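Local coordinates for protein V-type ATP synthase alpha chain (Nanoarchaeum equitans Kin4-M, PDB 5BN3) that is a V-type ATP synthase alpha chain (subunit A), a multidomain protein whose P-loop nucleotide-binding domain binds ADP, at residues Y198-G203 against K238-D243; M210-K215 against S422-W427. All coordinates share one frame; numbering follows the deposited sequence.

Interaction 1: residues Y198-G203 against K238-D243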
# COMPACT_ATOMS: atom_id res chain seq x y z
N TYR A 198 44.02 7.72 -2.62
CA TYR A 198 44.00 9.16 -2.45
C TYR A 198 42.55 9.64 -2.43
O TYR A 198 41.73 9.16 -3.21
CB TYR A 198 44.73 9.78 -3.64
CG TYR A 198 45.28 11.16 -3.42
CD1 TYR A 198 46.55 11.34 -2.90
CD2 TYR A 198 44.55 12.28 -3.77
CE1 TYR A 198 47.07 12.61 -2.71
CE2 TYR A 198 45.05 13.55 -3.59
CZ TYR A 198 46.31 13.71 -3.06
OH TYR A 198 46.82 14.97 -2.88
N PRO A 199 42.23 10.58 -1.53
CA PRO A 199 40.85 11.05 -1.42
C PRO A 199 40.42 11.85 -2.65
O PRO A 199 41.25 12.47 -3.30
CB PRO A 199 40.88 11.96 -0.19
CG PRO A 199 42.30 12.41 -0.09
CD PRO A 199 43.13 11.24 -0.56
N PHE A 200 39.12 11.82 -2.95
CA PHE A 200 38.55 12.65 -3.99
C PHE A 200 38.16 13.99 -3.36
O PHE A 200 37.16 14.09 -2.66
CB PHE A 200 37.32 11.96 -4.59
CG PHE A 200 36.62 12.77 -5.65
CD1 PHE A 200 37.26 13.08 -6.84
CD2 PHE A 200 35.31 13.19 -5.47
CE1 PHE A 200 36.61 13.81 -7.82
CE2 PHE A 200 34.65 13.92 -6.44
CZ PHE A 200 35.30 14.23 -7.62
N ILE A 201 38.98 15.01 -3.59
CA ILE A 201 38.75 16.33 -3.01
C ILE A 201 37.80 17.16 -3.88
O ILE A 201 38.13 17.49 -5.02
CB ILE A 201 40.06 17.11 -2.79
CG1 ILE A 201 41.05 16.26 -1.97
CG2 ILE A 201 39.79 18.44 -2.10
CD1 ILE A 201 40.57 15.92 -0.58
N THR A 202 36.64 17.50 -3.33
CA THR A 202 35.58 18.16 -4.08
C THR A 202 35.62 19.67 -3.98
O THR A 202 35.20 20.38 -4.90
CB THR A 202 34.19 17.67 -3.62
OG1 THR A 202 33.96 18.07 -2.26
CG2 THR A 202 34.09 16.17 -3.73
N GLY A 203 36.11 20.18 -2.85
CA GLY A 203 36.06 21.60 -2.59
C GLY A 203 34.84 21.95 -1.75
O GLY A 203 34.64 23.10 -1.37
N LYS A 238 32.61 22.01 -10.70
CA LYS A 238 33.39 23.25 -10.66
C LYS A 238 34.76 23.08 -10.02
O LYS A 238 35.78 23.39 -10.63
CB LYS A 238 32.64 24.33 -9.88
CG LYS A 238 31.60 25.11 -10.64
CD LYS A 238 31.09 26.27 -9.78
CE LYS A 238 29.70 26.71 -10.19
NZ LYS A 238 29.15 27.70 -9.22
N TRP A 239 34.77 22.61 -8.78
CA TRP A 239 35.98 22.70 -7.95
C TRP A 239 36.71 21.39 -7.68
O TRP A 239 37.72 21.38 -6.97
CB TRP A 239 35.65 23.36 -6.60
CG TRP A 239 34.88 24.65 -6.70
CD1 TRP A 239 33.73 24.97 -6.04
CD2 TRP A 239 35.22 25.80 -7.49
NE1 TRP A 239 33.33 26.24 -6.37
CE2 TRP A 239 34.23 26.77 -7.26
CE3 TRP A 239 36.27 26.10 -8.36
CZ2 TRP A 239 34.25 28.03 -7.88
CZ3 TRP A 239 36.29 27.34 -8.97
CH2 TRP A 239 35.29 28.29 -8.73
N ALA A 240 36.21 20.27 -8.21
CA ALA A 240 36.84 18.98 -7.93
C ALA A 240 38.29 18.92 -8.39
O ALA A 240 38.64 19.44 -9.45
CB ALA A 240 36.06 17.84 -8.56
N ASP A 241 39.13 18.30 -7.57
CA ASP A 241 40.51 18.05 -7.92
C ASP A 241 40.53 16.93 -8.96
O ASP A 241 40.49 15.75 -8.62
CB ASP A 241 41.30 17.66 -6.67
CG ASP A 241 42.80 17.71 -6.88
OD1 ASP A 241 43.25 18.24 -7.91
OD2 ASP A 241 43.53 17.21 -5.99
N SER A 242 40.55 17.32 -10.24
CA SER A 242 40.40 16.36 -11.33
C SER A 242 40.99 16.92 -12.63
O SER A 242 40.98 18.13 -12.85
CB SER A 242 38.92 16.02 -11.53
OG SER A 242 38.75 15.00 -12.50
N ASP A 243 41.48 16.03 -13.48
CA ASP A 243 42.00 16.43 -14.79
C ASP A 243 40.86 16.73 -15.75
O ASP A 243 40.89 17.71 -16.49
CB ASP A 243 42.89 15.34 -15.38
CG ASP A 243 44.14 15.09 -14.55
OD1 ASP A 243 44.79 16.07 -14.13
OD2 ASP A 243 44.46 13.90 -14.31
O HOH W 1 41.27 14.64 -5.34
O HOH W 2 38.94 20.61 -4.96
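Asp241 N donates to Ile201 O in the one direct hydrogen bond between 198-203 and 238-243, 2.9 Å long and almost straight at 177°. The carbonyl is aimed at the amide, and the same oxygen also meets Ala240 CA in a C-H...O contact. Water supplements this link twice. One molecule donates to Ile201 O; its very short approach to Trp239 O is doubtful in detail. The other receives the N-H of Ile201 and donates to Pro199 O and, weakly, to Asp241 OD2. The apolar contact is made by Phe200, whose chi1 of 178° swings the ring in toward 238-243 and brings CZ to 3.8 Å from Ala240 CB. Ile201 CB and Asp241 CB add a carbon-carbon packing contact at 4.1 Å. Gly203 has a positive phi of 96°, and its CA lies 4.4 Å from Trp239 CB, a close backbone passage. Each segment is anchored further: Asp208 of helix 205-210 binds Thr202 OG1 and Gly203 N, and Ser499 takes Trp239 NE1. The contact thus fastens the loop before helix 205-210 to the exit of helix 229-239, with Phe200 also packed on Val316 of strand 314-320.

Interaction 2: residues M210-K215 against S422-W427; sequences MFPIAK and SYTKQW
With OG1 anti to the backbone N (chi1 178°), Thr424 turns its hydroxyl toward Pro212 O and donates a short 2.5 Å hydrogen bond, from a position tilted 33° out of the carbonyl plane. Gln426 starts with CG anti to its carbonyl carbon (chi1 -63°) and then runs extended, carrying OE1 to Ala214 N; that bond is 2.8 Å long and nearly straight. Thr424 OG1 also accepts from Gln426 N at 3.2 Å, an ST turn that makes one hydroxyl both donor and acceptor and links the two grips. The Gln426 and Ile213 side chains run together in one direction, with Gln426 OE1 3.3 Å from Ile213 CB. Apolar packing extends the contact at both ends. Ser422 CB sits over the centre of the Phe211 ring, a CH-pi contact 3.8 Å from the centroid, while Ser422 OG is bound by Asn418 and Ala403. Pro212 CG meets the Trp427 indole at its edge, in the ring plane, 3.7 Å from CE3; Pro212 CD reaches Thr424 CG2. Arg445 of helix 441-458 joins both segments, through a hydrogen bond to Met210 O and a cation-pi contact with Trp427. The loop between helix 205-210 and strand 218-222 thus lies against strand 423-424 and the start of helix 427-437, with Ile213 packed on strands 370-379 and 400-401.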
# COMPACT_ATOMS: atom_id res chain seq x y z
N MET A 210 33.65 14.87 6.10
CA MET A 210 32.65 14.03 6.74
C MET A 210 32.41 12.71 6.00
O MET A 210 32.50 11.65 6.60
CB MET A 210 31.34 14.81 6.90
CG MET A 210 31.47 16.09 7.70
SD MET A 210 31.70 15.79 9.47
CE MET A 210 33.45 16.09 9.63
N PHE A 211 32.13 12.79 4.70
CA PHE A 211 31.83 11.57 3.93
C PHE A 211 32.63 11.45 2.63
O PHE A 211 32.05 11.27 1.56
CB PHE A 211 30.33 11.51 3.62
CG PHE A 211 29.45 11.72 4.83
CD1 PHE A 211 29.23 10.69 5.72
CD2 PHE A 211 28.86 12.95 5.06
CE1 PHE A 211 28.42 10.88 6.84
CE2 PHE A 211 28.05 13.15 6.17
CZ PHE A 211 27.83 12.11 7.06
N PRO A 212 33.97 11.50 2.72
CA PRO A 212 34.75 11.51 1.47
C PRO A 212 34.82 10.15 0.80
O PRO A 212 34.71 9.12 1.48
CB PRO A 212 36.15 11.91 1.95
CG PRO A 212 36.23 11.36 3.33
CD PRO A 212 34.84 11.50 3.91
N ILE A 213 34.97 10.14 -0.52
CA ILE A 213 35.29 8.92 -1.24
C ILE A 213 36.70 9.03 -1.79
O ILE A 213 37.30 10.11 -1.79
CB ILE A 213 34.32 8.65 -2.41
CG1 ILE A 213 34.34 9.81 -3.41
CG2 ILE A 213 32.92 8.44 -1.89
CD1 ILE A 213 33.43 9.58 -4.62
N ALA A 214 37.24 7.92 -2.28
CA ALA A 214 38.57 7.93 -2.88
C ALA A 214 38.46 8.23 -4.37
O ALA A 214 37.39 8.07 -4.96
CB ALA A 214 39.25 6.60 -2.66
N LYS A 215 39.57 8.66 -4.98
CA LYS A 215 39.63 8.81 -6.43
C LYS A 215 39.39 7.46 -7.07
O LYS A 215 40.07 6.48 -6.76
CB LYS A 215 40.99 9.35 -6.88
CG LYS A 215 41.14 10.86 -6.81
CD LYS A 215 42.24 11.33 -7.76
CE LYS A 215 42.45 12.83 -7.67
NZ LYS A 215 41.19 13.59 -7.88
N SER A 422 23.72 9.72 5.92
CA SER A 422 24.79 9.61 4.93
C SER A 422 25.95 8.78 5.47
O SER A 422 26.13 8.65 6.69
CB SER A 422 25.30 11.00 4.52
OG SER A 422 24.26 11.75 3.92
N TYR A 423 26.73 8.20 4.56
CA TYR A 423 27.88 7.38 4.93
C TYR A 423 28.91 7.32 3.81
O TYR A 423 28.60 7.59 2.65
CB TYR A 423 27.45 5.95 5.29
CG TYR A 423 26.80 5.17 4.17
CD1 TYR A 423 27.56 4.58 3.17
CD2 TYR A 423 25.43 4.99 4.13
CE1 TYR A 423 26.98 3.87 2.15
CE2 TYR A 423 24.83 4.26 3.13
CZ TYR A 423 25.61 3.71 2.14
OH TYR A 423 25.03 2.99 1.12
N THR A 424 30.14 6.97 4.17
CA THR A 424 31.14 6.56 3.19
C THR A 424 31.75 5.24 3.64
O THR A 424 31.97 5.03 4.83
CB THR A 424 32.24 7.63 2.98
OG1 THR A 424 33.21 7.15 2.04
CG2 THR A 424 32.95 7.96 4.30
N LYS A 425 31.98 4.34 2.69
CA LYS A 425 32.60 3.06 3.00
C LYS A 425 34.09 3.11 2.67
O LYS A 425 34.77 2.09 2.71
CB LYS A 425 31.93 1.93 2.22
CG LYS A 425 30.46 1.71 2.54
CD LYS A 425 29.87 0.58 1.71
CE LYS A 425 30.58 -0.74 1.99
NZ LYS A 425 30.36 -1.24 3.37
N GLN A 426 34.58 4.31 2.36
CA GLN A 426 35.95 4.46 1.87
C GLN A 426 36.84 5.33 2.76
O GLN A 426 37.92 5.74 2.35
CB GLN A 426 35.94 4.98 0.43
CG GLN A 426 35.28 4.01 -0.55
CD GLN A 426 35.19 4.54 -1.97
OE1 GLN A 426 35.67 5.63 -2.28
NE2 GLN A 426 34.56 3.76 -2.85
N TRP A 427 36.39 5.60 3.98
CA TRP A 427 37.20 6.38 4.91
C TRP A 427 38.53 5.70 5.24
O TRP A 427 39.54 6.37 5.45
CB TRP A 427 36.44 6.67 6.21
CG TRP A 427 37.28 7.35 7.25
CD1 TRP A 427 37.74 6.81 8.42
CD2 TRP A 427 37.79 8.69 7.20
NE1 TRP A 427 38.49 7.74 9.11
CE2 TRP A 427 38.54 8.90 8.37
CE3 TRP A 427 37.69 9.73 6.27
CZ2 TRP A 427 39.18 10.11 8.65
CZ3 TRP A 427 38.32 10.93 6.54
CH2 TRP A 427 39.05 11.11 7.72

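Interactions 1 and 2 have centres about 13 Å apart and meet directly: Phe200 N lies 2.8 Å from Ile213 O and Tyr198 O 2.8 Å from Lys215 N, both probable backbone hydrogen bonds. The order along the chain is 198-203, 210-215, 238-243, 422-427, so the contacts cross. Helix 205-210 joins the two loop segments; strand 218-222, the P-loop and helix 229-239 follow 210-215, and 238-243 begins in the last residues of that helix. Interaction 1 holds the loop before helix 205-210 against the C-terminal end of the P-loop helix; interaction 2 ties the approach to strand 218-222 to the chain entering helix 427-437. Through the 198-203/210-215 pairing, one piece of chain next to the ADP pocket is probably held on two sides.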